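PDB 6LYJ: uracil-DNA glycosylase from Epstein-Barr virus, which belongs to the uracil-DNA glycosylase superfamily and has an alpha/beta fold built around a four-stranded parallel sheet. Local coordinates for residues P110-P113 and S114-N117; D172-I175 and S176-E180. All blocks are in the same frame, centred on the assembly; numbering follows the deposited sequence.

Contact 1 of 2, residues P110-P113 and S114-N117; sequences PVPP and SLRN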
loop_
_atom_site.group_PDB
_atom_site.type_symbol
_atom_site.label_atom_id
_atom_site.label_comp_id
_atom_site.label_asym_id
_atom_site.label_seq_id
_atom_site.Cartn_x
_atom_site.Cartn_y
_atom_site.Cartn_z
ATOM N N PRO A 110 14.564 -3.243 4.850
ATOM C CA PRO A 110 13.704 -3.251 6.040
ATOM C C PRO A 110 12.238 -3.417 5.666
ATOM O O PRO A 110 11.791 -2.985 4.602
ATOM C CB PRO A 110 13.969 -1.883 6.679
ATOM C CG PRO A 110 15.332 -1.501 6.187
ATOM C CD PRO A 110 15.416 -2.043 4.789
ATOM N N VAL A 111 11.492 -4.067 6.552
ATOM C CA VAL A 111 10.080 -4.355 6.311
ATOM C C VAL A 111 9.254 -3.087 6.502
ATOM O O VAL A 111 9.315 -2.464 7.573
ATOM C CB VAL A 111 9.583 -5.485 7.226
ATOM C CG1 VAL A 111 8.121 -5.798 6.935
ATOM C CG2 VAL A 111 10.442 -6.724 7.033
ATOM N N PRO A 112 8.485 -2.667 5.502
ATOM C CA PRO A 112 7.713 -1.415 5.612
ATOM C C PRO A 112 6.586 -1.549 6.622
ATOM O O PRO A 112 6.186 -2.670 6.971
ATOM C CB PRO A 112 7.164 -1.207 4.190
ATOM C CG PRO A 112 7.272 -2.539 3.527
ATOM C CD PRO A 112 8.404 -3.268 4.160
ATOM N N PRO A 113 6.042 -0.425 7.106
ATOM C CA PRO A 113 5.076 -0.496 8.225
ATOM C C PRO A 113 3.816 -1.296 7.926
ATOM O O PRO A 113 3.387 -2.111 8.761
ATOM C CB PRO A 113 4.763 0.984 8.496
ATOM C CG PRO A 113 5.972 1.722 8.017
ATOM C CD PRO A 113 6.433 0.964 6.802
ATOM N N SER A 114 3.203 -1.086 6.754
ATOM C CA SER A 114 1.984 -1.820 6.421
ATOM C C SER A 114 2.247 -3.318 6.360
ATOM O O SER A 114 1.401 -4.123 6.765
ATOM C CB SER A 114 1.411 -1.327 5.091
ATOM O OG SER A 114 0.886 -0.016 5.202
ATOM N N LEU A 115 3.417 -3.712 5.860
ATOM C CA LEU A 115 3.731 -5.133 5.784
ATOM C C LEU A 115 3.955 -5.709 7.178
ATOM O O LEU A 115 3.583 -6.857 7.450
ATOM C CB LEU A 115 4.946 -5.359 4.884
ATOM C CG LEU A 115 5.314 -6.818 4.598
ATOM C CD1 LEU A 115 4.086 -7.620 4.173
ATOM C CD2 LEU A 115 6.383 -6.880 3.519
ATOM N N ARG A 116 4.574 -4.929 8.070
ATOM C CA ARG A 116 4.674 -5.340 9.467
ATOM C C ARG A 116 3.297 -5.591 10.072
ATOM O O ARG A 116 3.100 -6.569 10.802
ATOM C CB ARG A 116 5.423 -4.282 10.278
ATOM C CG ARG A 116 6.925 -4.292 10.076
ATOM C CD ARG A 116 7.628 -3.496 11.164
ATOM N NE ARG A 116 9.055 -3.360 10.896
ATOM C CZ ARG A 116 9.946 -4.325 11.098
ATOM N NH1 ARG A 116 9.560 -5.501 11.575
ATOM N NH2 ARG A 116 11.226 -4.112 10.823
ATOM N N ASN A 117 2.332 -4.706 9.800
ATOM C CA ASN A 117 1.001 -4.908 10.372
ATOM C C ASN A 117 0.269 -6.080 9.721
ATOM O O ASN A 117 -0.516 -6.774 10.387
ATOM C CB ASN A 117 0.182 -3.626 10.261
ATOM C CG ASN A 117 0.617 -2.581 11.268
ATOM O OD1 ASN A 117 1.290 -2.901 12.247
ATOM N ND2 ASN A 117 0.217 -1.329 11.048
HETATM O O HOH W 1 8.336 -0.636 9.873
#
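One water oxygen ties Val-111 to Arg-116. It donates to Val-111 O at 3.1 Å and accepts from Arg-116 NE at 3.0 Å. The water sits at the edge of the guanidinium, in its plane. Val-111 comes over a face of the same group, with CB 4.0 Å above the plane and centred on it. Guanidinium and valine are therefore held by two different means, a polar bridge at the rim and an apolar contact on the flat side. The arginine reaches this place because its CG lies beside the backbone N (chi1 -76°) and the chain then runs extended to NE, back over the loop. On the way, CG of Arg-116 passes 3.7 Å from Val-111 CG1.

Residues 110-113 belong to the proline-rich loop of the uracil-DNA glycosylase family, which runs into helix 113-125. Pro-112 is the N-cap. Its O accepts from Arg-116 N at 3.0 Å with a nearly straight bond (163°). Pro-113 O in turn accepts from Asn-117 N at 3.0 Å, which continues the first turn. Pro-113 is the first residue of the helix, where a missing N-H costs no helical bond.

The same methyl, Val-111 CG1, also meets Leu-115 CG at 3.8 Å, the two side chains crossing at about a right angle. The ring of Pro-112 lies alongside the leucine and points the same way, with CG 3.9 Å from Leu-115 CB.

Asn-117 ND2 is hydrogen-bonded to Pro-214 O, joining the helix start to a later loop. Ser-114 OG is hydrogen-bonded to an acidic side chain of the chain of another protein; acidic side-chain contacts from that chain also reach Pro-112 and Pro-113.

Contact 2 of 2, residues D172-I175 and S176-E180; sequences DHVI and SLLSE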
loop_
_atom_site.group_PDB
_atom_site.type_symbol
_atom_site.label_atom_id
_atom_site.label_comp_id
_atom_site.label_asym_id
_atom_site.label_seq_id
_atom_site.Cartn_x
_atom_site.Cartn_y
_atom_site.Cartn_z
ATOM N N ASP A 172 -7.668 -2.177 -13.518
ATOM C CA ASP A 172 -9.111 -2.390 -13.441
ATOM C C ASP A 172 -9.540 -3.529 -14.355
ATOM O O ASP A 172 -10.318 -4.408 -13.958
ATOM C CB ASP A 172 -9.860 -1.109 -13.822
ATOM C CG ASP A 172 -9.975 -0.118 -12.674
ATOM O OD1 ASP A 172 -9.496 -0.409 -11.558
ATOM O OD2 ASP A 172 -10.555 0.962 -12.904
ATOM N N HIS A 173 -9.063 -3.508 -15.604
ATOM C CA HIS A 173 -9.449 -4.556 -16.542
ATOM C C HIS A 173 -8.944 -5.916 -16.069
ATOM O O HIS A 173 -9.657 -6.923 -16.173
ATOM C CB HIS A 173 -8.923 -4.222 -17.939
ATOM C CG HIS A 173 -9.335 -5.199 -18.999
ATOM N ND1 HIS A 173 -10.624 -5.276 -19.480
ATOM C CD2 HIS A 173 -8.620 -6.117 -19.691
ATOM C CE1 HIS A 173 -10.688 -6.212 -20.411
ATOM N NE2 HIS A 173 -9.485 -6.735 -20.559
ATOM N N VAL A 174 -7.715 -5.960 -15.543
ATOM C CA VAL A 174 -7.166 -7.199 -14.995
ATOM C C VAL A 174 -8.054 -7.736 -13.875
ATOM O O VAL A 174 -8.343 -8.936 -13.812
ATOM C CB VAL A 174 -5.723 -6.982 -14.505
ATOM C CG1 VAL A 174 -5.268 -8.166 -13.661
ATOM C CG2 VAL A 174 -4.785 -6.783 -15.687
ATOM N N ILE A 175 -8.480 -6.858 -12.963
ATOM C CA ILE A 175 -9.350 -7.287 -11.865
ATOM C C ILE A 175 -10.656 -7.851 -12.416
ATOM O O ILE A 175 -11.137 -8.911 -11.983
ATOM C CB ILE A 175 -9.598 -6.120 -10.891
ATOM C CG1 ILE A 175 -8.292 -5.727 -10.191
ATOM C CG2 ILE A 175 -10.682 -6.480 -9.871
ATOM C CD1 ILE A 175 -8.355 -4.386 -9.458
ATOM N N SER A 176 -11.257 -7.132 -13.369
ATOM C CA SER A 176 -12.511 -7.576 -13.969
ATOM C C SER A 176 -12.354 -8.951 -14.601
ATOM O O SER A 176 -13.209 -9.830 -14.434
ATOM C CB SER A 176 -12.982 -6.560 -15.011
ATOM O OG SER A 176 -13.333 -5.327 -14.404
ATOM N N LEU A 177 -11.252 -9.160 -15.317
ATOM C CA LEU A 177 -11.046 -10.426 -16.005
ATOM C C LEU A 177 -10.747 -11.546 -15.020
ATOM O O LEU A 177 -11.152 -12.688 -15.240
ATOM C CB LEU A 177 -9.937 -10.288 -17.046
ATOM C CG LEU A 177 -10.480 -10.112 -18.468
ATOM C CD1 LEU A 177 -11.505 -8.987 -18.527
ATOM C CD2 LEU A 177 -9.356 -9.848 -19.441
ATOM N N LEU A 178 -10.033 -11.251 -13.934
ATOM C CA LEU A 178 -9.833 -12.266 -12.902
ATOM C C LEU A 178 -11.171 -12.706 -12.325
ATOM O O LEU A 178 -11.428 -13.904 -12.160
ATOM C CB LEU A 178 -8.919 -11.729 -11.800
ATOM C CG LEU A 178 -7.440 -11.536 -12.145
ATOM C CD1 LEU A 178 -6.784 -10.652 -11.109
ATOM C CD2 LEU A 178 -6.726 -12.883 -12.232
ATOM N N SER A 179 -12.044 -11.741 -12.025
ATOM C CA SER A 179 -13.372 -12.072 -11.515
ATOM C C SER A 179 -14.162 -12.910 -12.517
ATOM O O SER A 179 -14.815 -13.894 -12.145
ATOM C CB SER A 179 -14.131 -10.789 -11.178
ATOM O OG SER A 179 -15.443 -11.066 -10.725
ATOM N N GLU A 180 -14.098 -12.540 -13.797
ATOM C CA GLU A 180 -14.892 -13.212 -14.821
ATOM C C GLU A 180 -14.378 -14.619 -15.118
ATOM O O GLU A 180 -15.170 -15.562 -15.245
ATOM C CB GLU A 180 -14.899 -12.361 -16.091
ATOM C CG GLU A 180 -15.485 -13.036 -17.313
ATOM C CD GLU A 180 -15.223 -12.248 -18.584
ATOM O OE1 GLU A 180 -15.155 -11.002 -18.507
ATOM O OE2 GLU A 180 -15.087 -12.870 -19.658
#
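Leu-177 lies over one face of the His-173 ring. Its CD1 is 3.8 Å from the ring centroid, 26° off the normal, a CH-pi contact offset toward the rim. Leu-177 CD1 approaches His-173 CE1 at 3.5 Å. The other methyl, CD2, comes to 3.3 Å from His-173 NE2, so both branches of the leucine touch the imidazole. This is close for a methyl beside a ring nitrogen, and the leucine is probably tightly packed here. The histidine has CG anti to the backbone N (chi1 -177°), which brings its ring up alongside the next turn. Leu-177 has chi1 -100°, away from a staggered position; with this torsion both methyls lie against the ring. The backbone joins the same pair: Leu-177 N donates to His-173 O at 2.9 Å.

A second i to i+4 pair follows. Val-174 and Leu-178 lie side by side and point the same way, with Val-174 CG1 3.9 Å from Leu-178 CD1. Both pairs belong to helix 167-181, which packs on the parallel sheet of this alpha/beta fold. Val-174 and Ile-175 touch Leu-148 of strand 145-149, and Leu-178 meets Val-86 of strand 85-89 as well as Trp-34 and Phe-37 of helix 32-38.

Regular helical bonds fix the spacing of these side chains. Ser-176 N binds Asp-172 O at 2.9 Å, and Ser-179 N binds Ile-175 O at 3.0 Å. Leu-178 N does the same with Val-174 O.

Further out, His-173 also makes an edge-to-face contact with Phe-44. Asp-172 OD1 forms a salt bridge with Lys-197 NZ, and Ser-179 OG is hydrogen-bonded to Asn-202 N.

Contact 1 and contact 2 lie on opposite sides of the chain's centre, with centres 28 Å apart and nearest atoms about 18 Å apart. They share no helix or strand. Both are mostly buried, but their surroundings differ. Contact 1 joins a loop to the start of a helix, and another protein chain lies over part of it. Contact 2 stays inside one helix, between the sheet and helix 32-38, and no other protein chain touches it. The chemistry follows. The helix start combines prolines, a bridging water and a guanidinium. The contact within helix 167-181 relies on a CH-pi contact and an aliphatic pair, both i to i+4, while Asp-172 and Ser-179 bond to other parts of the same chain.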